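Local structure of galactose-binding-like protein (Bacteroides thetaiotaomicron, 7M1B) at residues Thr227-Ser230 with Leu231-Gly234; Leu205-Thr208 with Lys209-Thr212; Tyr110-Ala113 with Ile114-Glu118. The protein probably binds galactose-type sugars as a SusE-like protein of a gut Bacteroides, in a family with a potential degradative capacity. One frame throughout, in Å; residues are numbered along the deposited sequence.

Interactions 1 and 2 belong to the same galactose-binding-like part of the chain, their centres about 9 Å apart, and touch through the K211–E229 salt bridge and the rings of F210 and F232. Both are 3-10 turns whose leucines and phenylalanines pack on strands 256-274 and 370-380, while their acids and lysines lie toward the surface. Each is opened by a side-chain acceptor, a threonine hydroxyl in interaction 1 and an aspartate in interaction 2. Interaction 3, about 45 Å from interaction 1 between centres, is instead a true helix end in the neighbouring domain: A113, I114 and I117 are buried there, and E115 and E116 are exposed.

Interaction 1 of 3, residues Thr227-Ser230 with Leu231-Gly234; sequences TLES and LFNG
A 3-10 turn of the galactose-binding-like domain, in the loop between strands 211-212 and 244-245, sets L228 against L231 and E229 against F232. Two backbone bonds cross from 227-230 to 231-234, L231 N giving to L228 O at 3.0 Å and F232 N to E229 O at 2.9 Å, after one from S230 N to T227 O. At its start T227 forms an ST turn, OG1 accepting from E229 N at 3.1 Å. With CG anti to the backbone N (chi1 -169°) and chi2 at 61°, L228 CD1 comes within 3.8 Å of L231 CD1, the side chains meeting at a slant. L228 rests on F258 and F260, and L231 on M371 and L374. The F232 ring takes L231 CB on one face, 4.0 Å above its centre, while its CE2 stands 3.7 Å from L228 O. The rings of F210 and F260 also meet it. N233 turns its amide to the end of the turn, leaving OD1 3.1 Å from S230 O, two acceptors unable to bond. OD1 is served by D235 N and Q373 NE2, and S230 O by N242 ND2; E229 OE2 forms a salt bridge with K211 NZ. The leucines and F232 thus make apolar contacts with the strands beside polar Q373, and the facing oxygens are probably tolerated because outside N-H groups supply both.

Interaction 2 of 3, residues Leu205-Thr208 with Lys209-Thr212; sequences LDLT and KFKT
The backbone from D206 to F210 bends through a short 3-10 turn, K209 N bonding D206 O at 3.2 Å and F210 N bonding L207 O at 3.1 Å. It leads from strand 203-204 into strand 211-212 of the galactose-binding-like domain. An Asx turn opens it: D206 CG stands anti to the backbone N (chi1 -178°), which helps bring OD1 over the start of the turn, where it accepts from T208 N at 3.0 Å and from the hydroxyl T208 OG1 at 2.7 Å. Both donors reach OD1 from the same face of the carboxylate plane. The second oxygen, OD2, lies against the extended K209 chain, 3.5 Å from CE, the two side chains crossing at about a right angle; K209 NZ is too far for a salt bridge. With an alanine here T208 N and T208 OG1 would probably lose their shared acceptor, leaving the T208 hydroxyl freer to turn and the K209 chain without its neighbour. The F210 ring packs back against 205-207. D206 O sits at the ring's edge in its plane, 3.3 Å from CD1, with L205 CB also at the edge and L207 CD2 over one face, while side chains of F376 and M262 also touch F210. At the surface K211 NZ, already paired with E229, donates to a water that lies 2.7 Å from T208 O.

Interaction 3 of 3, residues Tyr110-Ala113 with Ile114-Glu118; sequences YLTA and IEEIE
Torsions at T112 and E116 bring their side chains together on the last turn of helix 109-115: T112 OG1 sits beside the backbone N (chi1 -68°), which leaves CG2 anti to that N, and E116, with chi1 of -62°, bends again at chi2 (-69°). The outcome is a slanting contact of T112 CG2 with E116 CG at 4.1 Å. The backbone is an alpha-helical ladder of bonds spanning four residues: I114 N to Y110 O at 3.1 Å, E115 N to L111 O at 2.9 Å, and E116 N to T112 O at 3.0 Å. The first donor stands well above its carbonyl plane, whereas the other two are only tilted from theirs. E116 is the first residue to leave helical geometry, and the chain then runs through I117 into strand 118-122. Side-chain carbons crowd the carbonyl oxygens of the preceding turn. I114 CG2, between the backbone N and the carbonyl carbon, approaches L111 O at 3.4 Å, and the extended E115 chain brings CG to 3.2 Å from the same oxygen. The E116 carboxylate lies near the carbonyl end of the helix, where the dipole would probably disfavour negative charge, though the residue is exposed; E115 runs back alongside L111. The inner side is apolar and joins the two antiparallel sheets of the domain: A113 and I114 rest on V182, I117 reaches V180 and I128, and Y193 is touched by I114 and I117. Past the final helical bond, A113 O accepts from T130 OG1, and I117 CB packs 3.4 Å from that carbonyl oxygen of A113.

Interaction 1 of 3, residues Thr227-Ser230 with Leu231-Gly234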
ATOM      1  N   THR A 227      -2.598  -7.838  21.721  1.00 16.80           N
ATOM      2  CA  THR A 227      -1.566  -6.897  21.317  1.00 17.69           C
ATOM      3  C   THR A 227      -1.658  -6.607  19.834  1.00 16.54           C
ATOM      4  O   THR A 227      -2.360  -7.276  19.073  1.00 15.40           O
ATOM      5  CB  THR A 227      -0.128  -7.313  21.676  1.00 18.02           C
ATOM      6  OG1 THR A 227       0.262  -8.306  20.704  1.00 18.74           O
ATOM      7  CG2 THR A 227      -0.004  -7.789  23.096  1.00 18.51           C
ATOM      8  N   LEU A 228      -0.907  -5.594  19.355  1.00 16.90           N
ATOM      9  CA  LEU A 228      -0.890  -5.363  17.920  1.00 18.66           C
ATOM     10  C   LEU A 228      -0.537  -6.608  17.121  1.00 16.10           C
ATOM     11  O   LEU A 228      -1.004  -6.778  15.999  1.00 16.96           O
ATOM     12  CB  LEU A 228       0.067  -4.174  17.620  1.00 17.44           C
ATOM     13  CG  LEU A 228      -0.009  -3.637  16.182  1.00 17.68           C
ATOM     14  CD1 LEU A 228      -1.364  -3.111  15.820  1.00 19.05           C
ATOM     15  CD2 LEU A 228       1.071  -2.593  15.996  1.00 18.25           C
ATOM     16  N   GLU A 229       0.314  -7.493  17.709  1.00 15.58           N
ATOM     17  CA  GLU A 229       0.752  -8.667  16.952  1.00 17.67           C
ATOM     18  C   GLU A 229      -0.397  -9.651  16.713  1.00 15.53           C
ATOM     19  O   GLU A 229      -0.302 -10.472  15.783  1.00 17.05           O
ATOM     20  CB  GLU A 229       1.880  -9.382  17.721  1.00 19.24           C
ATOM     21  CG  GLU A 229       2.703 -10.278  16.842  1.00 23.67           C
ATOM     22  CD  GLU A 229       3.598 -11.173  17.672  1.00 23.52           C
ATOM     23  OE1 GLU A 229       4.125 -10.694  18.766  1.00 23.86           O
ATOM     24  OE2 GLU A 229       3.873 -12.288  17.139  1.00 25.30           O
ATOM     25  N   SER A 230      -1.553  -9.528  17.401  1.00 15.95           N
ATOM     26  CA  SER A 230      -2.742 -10.294  17.087  1.00 17.26           C
ATOM     27  C   SER A 230      -3.222 -10.064  15.672  1.00 15.71           C
ATOM     28  O   SER A 230      -3.941 -10.904  15.103  1.00 16.05           O
ATOM     29  CB  SER A 230      -3.809  -9.882  18.089  1.00 19.03           C
ATOM     30  OG  SER A 230      -3.495 -10.391  19.391  1.00 19.45           O
ATOM     31  N   LEU A 231      -2.842  -8.921  15.039  1.00 16.57           N
ATOM     32  CA  LEU A 231      -3.283  -8.752  13.661  1.00 15.40           C
ATOM     33  C   LEU A 231      -2.587  -9.685  12.676  1.00 15.59           C
ATOM     34  O   LEU A 231      -3.014  -9.782  11.506  1.00 16.02           O
ATOM     35  CB  LEU A 231      -3.081  -7.317  13.153  1.00 15.37           C
ATOM     36  CG  LEU A 231      -3.758  -6.219  14.013  1.00 14.52           C
ATOM     37  CD1 LEU A 231      -3.491  -4.871  13.282  1.00 16.94           C
ATOM     38  CD2 LEU A 231      -5.302  -6.510  14.080  1.00 17.37           C
ATOM     39  N   PHE A 232      -1.603 -10.447  13.170  1.00 17.31           N
ATOM     40  CA  PHE A 232      -0.821 -11.276  12.251  1.00 14.41           C
ATOM     41  C   PHE A 232      -0.737 -12.705  12.787  1.00 16.63           C
ATOM     42  O   PHE A 232       0.147 -13.448  12.323  1.00 19.70           O
ATOM     43  CB  PHE A 232       0.619 -10.693  12.261  1.00 18.65           C
ATOM     44  CG  PHE A 232       0.688  -9.197  12.034  1.00 16.83           C
ATOM     45  CD1 PHE A 232       0.210  -8.589  10.865  1.00 19.40           C
ATOM     46  CD2 PHE A 232       1.085  -8.356  13.115  1.00 19.54           C
ATOM     47  CE1 PHE A 232       0.261  -7.208  10.679  1.00 18.84           C
ATOM     48  CE2 PHE A 232       1.098  -6.973  12.912  1.00 21.40           C
ATOM     49  CZ  PHE A 232       0.644  -6.378  11.753  1.00 18.44           C
ATOM     50  N   ASN A 233      -1.761 -13.139  13.510  1.00 15.87           N
ATOM     51  CA  ASN A 233      -1.702 -14.489  14.105  1.00 16.38           C
ATOM     52  C   ASN A 233      -2.473 -15.568  13.292  1.00 18.25           C
ATOM     53  O   ASN A 233      -2.631 -16.716  13.744  1.00 20.84           O
ATOM     54  CB  ASN A 233      -2.137 -14.450  15.558  1.00 16.82           C
ATOM     55  CG  ASN A 233      -3.584 -14.079  15.723  1.00 18.36           C
ATOM     56  OD1 ASN A 233      -4.328 -13.945  14.736  1.00 18.65           O
ATOM     57  ND2 ASN A 233      -3.981 -13.820  16.965  1.00 19.61           N
ATOM     58  N   GLY A 234      -3.108 -15.169  12.207  1.00 16.96           N
ATOM     59  CA  GLY A 234      -3.866 -16.035  11.306  1.00 16.38           C
ATOM     60  C   GLY A 234      -5.348 -16.131  11.669  1.00 16.02           C
ATOM     61  O   GLY A 234      -6.110 -16.652  10.864  1.00 18.37           O
TER

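Interaction 2 of 3, residues Leu205-Thr208 with Lys209-Thr212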
ATOM      1  N   LEU A 205       3.578 -12.355   2.708  1.00 18.53           N
ATOM      2  CA  LEU A 205       4.781 -12.236   3.506  1.00 18.02           C
ATOM      3  C   LEU A 205       4.587 -13.043   4.807  1.00 21.83           C
ATOM      4  O   LEU A 205       3.488 -13.079   5.385  1.00 24.47           O
ATOM      5  CB  LEU A 205       5.071 -10.774   3.782  1.00 20.52           C
ATOM      6  CG  LEU A 205       5.292  -9.938   2.524  1.00 20.84           C
ATOM      7  CD1 LEU A 205       5.587  -8.515   2.941  1.00 22.74           C
ATOM      8  CD2 LEU A 205       6.428 -10.536   1.686  1.00 20.99           C
ATOM      9  N   ASP A 206       5.678 -13.602   5.307  1.00 17.03           N
ATOM     10  CA  ASP A 206       5.658 -14.507   6.476  1.00 17.91           C
ATOM     11  C   ASP A 206       5.147 -13.757   7.713  1.00 16.59           C
ATOM     12  O   ASP A 206       5.836 -12.933   8.305  1.00 18.05           O
ATOM     13  CB  ASP A 206       7.109 -14.931   6.692  1.00 19.93           C
ATOM     14  CG  ASP A 206       7.299 -15.944   7.854  1.00 23.91           C
ATOM     15  OD1 ASP A 206       6.350 -16.133   8.641  1.00 22.04           O
ATOM     16  OD2 ASP A 206       8.461 -16.408   8.038  1.00 28.54           O
ATOM     17  N   LEU A 207       3.922 -14.109   8.125  1.00 16.18           N
ATOM     18  CA  LEU A 207       3.253 -13.439   9.220  1.00 17.08           C
ATOM     19  C   LEU A 207       3.998 -13.587  10.546  1.00 16.86           C
ATOM     20  O   LEU A 207       3.829 -12.760  11.471  1.00 16.67           O
ATOM     21  CB  LEU A 207       1.805 -13.928   9.333  1.00 18.37           C
ATOM     22  CG  LEU A 207       0.895 -13.404   8.213  1.00 20.27           C
ATOM     23  CD1 LEU A 207      -0.432 -14.186   8.145  1.00 23.40           C
ATOM     24  CD2 LEU A 207       0.604 -11.878   8.348  1.00 22.48           C
ATOM     25  N   THR A 208       4.732 -14.705  10.718  1.00 20.19           N
ATOM     26  CA  THR A 208       5.351 -14.950  12.004  1.00 21.04           C
ATOM     27  C   THR A 208       6.503 -14.008  12.300  1.00 20.20           C
ATOM     28  O   THR A 208       6.781 -13.791  13.500  1.00 22.14           O
ATOM     29  CB  THR A 208       5.919 -16.384  12.060  1.00 24.30           C
ATOM     30  OG1 THR A 208       7.098 -16.529  11.254  1.00 24.63           O
ATOM     31  CG2 THR A 208       4.946 -17.456  11.642  1.00 27.13           C
ATOM     32  N   LYS A 209       6.957 -13.252  11.263  1.00 17.65           N
ATOM     33  CA  LYS A 209       8.032 -12.268  11.470  1.00 21.18           C
ATOM     34  C   LYS A 209       7.462 -10.868  11.791  1.00 17.46           C
ATOM     35  O   LYS A 209       8.246 -10.008  12.236  1.00 18.70           O
ATOM     36  CB  LYS A 209       8.977 -12.163  10.251  1.00 24.04           C
ATOM     37  CG  LYS A 209       9.623 -13.490   9.783  1.00 26.66           C
ATOM     38  CD  LYS A 209      10.597 -13.302   8.649  1.00 36.05           C
ATOM     39  CE  LYS A 209      11.433 -14.553   8.374  1.00 46.26           C
ATOM     40  NZ  LYS A 209      12.564 -14.215   7.480  1.00 62.29           N
ATOM     41  N   PHE A 210       6.126 -10.699  11.736  1.00 16.30           N
ATOM     42  CA  PHE A 210       5.544  -9.383  12.012  1.00 16.69           C
ATOM     43  C   PHE A 210       5.433  -9.123  13.520  1.00 16.73           C
ATOM     44  O   PHE A 210       4.986 -10.019  14.305  1.00 18.12           O
ATOM     45  CB  PHE A 210       4.114  -9.284  11.446  1.00 16.05           C
ATOM     46  CG  PHE A 210       4.064  -9.041   9.964  1.00 16.84           C
ATOM     47  CD1 PHE A 210       4.563  -9.977   9.040  1.00 16.98           C
ATOM     48  CD2 PHE A 210       3.369  -7.934   9.462  1.00 18.46           C
ATOM     49  CE1 PHE A 210       4.468  -9.724   7.685  1.00 18.78           C
ATOM     50  CE2 PHE A 210       3.259  -7.721   8.093  1.00 17.07           C
ATOM     51  CZ  PHE A 210       3.809  -8.635   7.186  1.00 16.70           C
ATOM     52  N   LYS A 211       5.958  -7.995  13.970  1.00 17.14           N
ATOM     53  CA  LYS A 211       6.033  -7.648  15.403  1.00 17.10           C
ATOM     54  C   LYS A 211       5.598  -6.218  15.677  1.00 15.92           C
ATOM     55  O   LYS A 211       5.804  -5.318  14.828  1.00 16.07           O
ATOM     56  CB  LYS A 211       7.462  -7.852  15.903  1.00 18.47           C
ATOM     57  CG  LYS A 211       7.991  -9.280  15.834  1.00 21.22           C
ATOM     58  CD  LYS A 211       7.204 -10.235  16.789  1.00 25.21           C
ATOM     59  CE  LYS A 211       7.485 -11.680  16.415  1.00 23.18           C
ATOM     60  NZ  LYS A 211       6.968 -12.686  17.401  1.00 24.29           N
ATOM     61  N   THR A 212       5.029  -5.960  16.855  1.00 19.67           N
ATOM     62  CA  THR A 212       4.803  -4.599  17.292  1.00 20.40           C
ATOM     63  C   THR A 212       6.136  -3.842  17.287  1.00 16.58           C
ATOM     64  O   THR A 212       7.199  -4.406  17.610  1.00 18.23           O
ATOM     65  CB  THR A 212       4.221  -4.587  18.701  1.00 19.57           C
ATOM     66  OG1 THR A 212       3.058  -5.430  18.697  1.00 17.75           O
ATOM     67  CG2 THR A 212       3.814  -3.178  19.131  1.00 18.68           C
TER
HETATM   68  O   HOH W   1       3.469 -12.284  14.177  1.00 18.03           O
HETATM   69  O   HOH W   2       5.023 -14.399  15.467  1.00 27.00           O

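Interaction 3 of 3, residues Tyr110-Ala113 with Ile114-Glu118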
ATOM      1  N   TYR A 110      13.981  14.800 -25.033  1.00 40.14           N
ATOM      2  CA  TYR A 110      13.782  13.374 -25.342  1.00 40.95           C
ATOM      3  C   TYR A 110      15.078  12.556 -25.159  1.00 42.42           C
ATOM      4  O   TYR A 110      15.091  11.327 -24.912  1.00 41.90           O
ATOM      5  CB  TYR A 110      13.145  13.224 -26.730  1.00 47.07           C
ATOM      6  CG  TYR A 110      14.110  13.371 -27.880  1.00 41.35           C
ATOM      7  CD1 TYR A 110      14.622  14.616 -28.261  1.00 46.75           C
ATOM      8  CD2 TYR A 110      14.480  12.250 -28.603  1.00 37.06           C
ATOM      9  CE1 TYR A 110      15.542  14.704 -29.298  1.00 38.39           C
ATOM     10  CE2 TYR A 110      15.396  12.316 -29.635  1.00 67.14           C
ATOM     11  CZ  TYR A 110      15.906  13.554 -29.986  1.00 66.92           C
ATOM     12  OH  TYR A 110      16.835  13.724 -31.152  1.00 61.96           O
ATOM     13  N   LEU A 111      16.205  13.269 -25.282  1.00 44.10           N
ATOM     14  CA  LEU A 111      17.526  12.673 -25.173  1.00 42.97           C
ATOM     15  C   LEU A 111      17.878  12.456 -23.702  1.00 42.20           C
ATOM     16  O   LEU A 111      18.373  11.379 -23.336  1.00 40.52           O
ATOM     17  CB  LEU A 111      18.549  13.594 -25.868  1.00 47.37           C
ATOM     18  CG  LEU A 111      18.656  13.454 -27.389  1.00 61.34           C
ATOM     19  CD1 LEU A 111      19.790  14.320 -27.946  1.00 63.51           C
ATOM     20  CD2 LEU A 111      18.855  11.992 -27.801  1.00 60.94           C
ATOM     21  N   THR A 112      17.664  13.491 -22.876  1.00 35.31           N
ATOM     22  CA  THR A 112      17.864  13.346 -21.441  1.00 37.80           C
ATOM     23  C   THR A 112      16.957  12.228 -20.944  1.00 38.79           C
ATOM     24  O   THR A 112      17.400  11.418 -20.128  1.00 40.57           O
ATOM     25  CB  THR A 112      17.548  14.637 -20.675  1.00 37.84           C
ATOM     26  OG1 THR A 112      18.563  15.558 -21.058  1.00 42.26           O
ATOM     27  CG2 THR A 112      17.638  14.488 -19.170  1.00 44.51           C
ATOM     28  N   ALA A 113      15.737  12.159 -21.505  1.00 35.33           N
ATOM     29  CA  ALA A 113      14.802  11.129 -21.041  1.00 40.13           C
ATOM     30  C   ALA A 113      15.314   9.706 -21.285  1.00 39.99           C
ATOM     31  O   ALA A 113      15.251   8.883 -20.393  1.00 39.60           O
ATOM     32  CB  ALA A 113      13.418  11.294 -21.635  1.00 38.21           C
ATOM     33  N   ILE A 114      15.807   9.443 -22.502  1.00 36.94           N
ATOM     34  CA  ILE A 114      16.306   8.104 -22.839  1.00 36.46           C
ATOM     35  C   ILE A 114      17.621   7.799 -22.097  1.00 35.63           C
ATOM     36  O   ILE A 114      17.867   6.658 -21.698  1.00 43.76           O
ATOM     37  CB  ILE A 114      16.411   7.888 -24.366  1.00 42.38           C
ATOM     38  CG1 ILE A 114      16.292   6.412 -24.765  1.00 49.43           C
ATOM     39  CG2 ILE A 114      17.718   8.477 -24.912  1.00 39.33           C
ATOM     40  CD1 ILE A 114      14.944   5.759 -24.505  1.00 41.99           C
ATOM     41  N   GLU A 115      18.425   8.848 -21.839  1.00 40.33           N
ATOM     42  CA  GLU A 115      19.740   8.684 -21.231  1.00 41.85           C
ATOM     43  C   GLU A 115      19.672   8.386 -19.732  1.00 46.05           C
ATOM     44  O   GLU A 115      20.475   7.607 -19.209  1.00 49.96           O
ATOM     45  CB  GLU A 115      20.715   9.785 -21.628  1.00 49.02           C
ATOM     46  CG  GLU A 115      21.080   9.685 -23.095  1.00 52.87           C
ATOM     47  CD  GLU A 115      21.979  10.804 -23.600  1.00 61.46           C
ATOM     48  OE1 GLU A 115      22.721  11.405 -22.748  1.00 61.62           O
ATOM     49  OE2 GLU A 115      21.892  11.121 -24.858  1.00 72.15           O
ATOM     50  N   GLU A 116      18.675   8.957 -19.051  1.00 37.16           N
ATOM     51  CA  GLU A 116      18.527   8.836 -17.612  1.00 38.54           C
ATOM     52  C   GLU A 116      17.485   7.765 -17.243  1.00 36.14           C
ATOM     53  O   GLU A 116      17.139   7.660 -16.067  1.00 39.39           O
ATOM     54  CB  GLU A 116      18.134  10.194 -17.028  1.00 44.95           C
ATOM     55  CG  GLU A 116      19.206  11.267 -17.262  1.00 36.76           C
ATOM     56  CD  GLU A 116      20.445  10.972 -16.432  1.00 61.20           C
ATOM     57  OE1 GLU A 116      20.309  10.583 -15.228  1.00 51.89           O
ATOM     58  OE2 GLU A 116      21.542  11.102 -17.000  1.00 77.26           O
ATOM     59  N   ILE A 117      16.965   7.003 -18.221  1.00 32.39           N
ATOM     60  CA  ILE A 117      15.807   6.145 -17.992  1.00 32.46           C
ATOM     61  C   ILE A 117      16.260   5.009 -17.091  1.00 37.72           C
ATOM     62  O   ILE A 117      17.441   4.617 -17.188  1.00 36.64           O
ATOM     63  CB  ILE A 117      15.189   5.640 -19.325  1.00 32.31           C
ATOM     64  CG1 ILE A 117      13.715   5.132 -19.108  1.00 32.49           C
ATOM     65  CG2 ILE A 117      16.069   4.629 -20.110  1.00 41.67           C
ATOM     66  CD1 ILE A 117      13.049   4.711 -20.419  1.00 40.00           C
ATOM     67  N   GLU A 118      15.344   4.617 -16.187  1.00 36.14           N
ATOM     68  CA  GLU A 118      15.477   3.426 -15.381  1.00 36.62           C
ATOM     69  C   GLU A 118      14.218   2.589 -15.572  1.00 34.55           C
ATOM     70  O   GLU A 118      13.120   3.150 -15.649  1.00 32.83           O
ATOM     71  CB  GLU A 118      15.825   3.708 -13.900  1.00 35.77           C
ATOM     72  CG  GLU A 118      16.181   2.488 -13.086  1.00 48.43           C
ATOM     73  CD  GLU A 118      16.744   2.757 -11.705  1.00 50.78           C
ATOM     74  OE1 GLU A 118      17.325   3.846 -11.482  1.00 44.49           O
ATOM     75  OE2 GLU A 118      16.640   1.849 -10.863  1.00 70.39           O
TER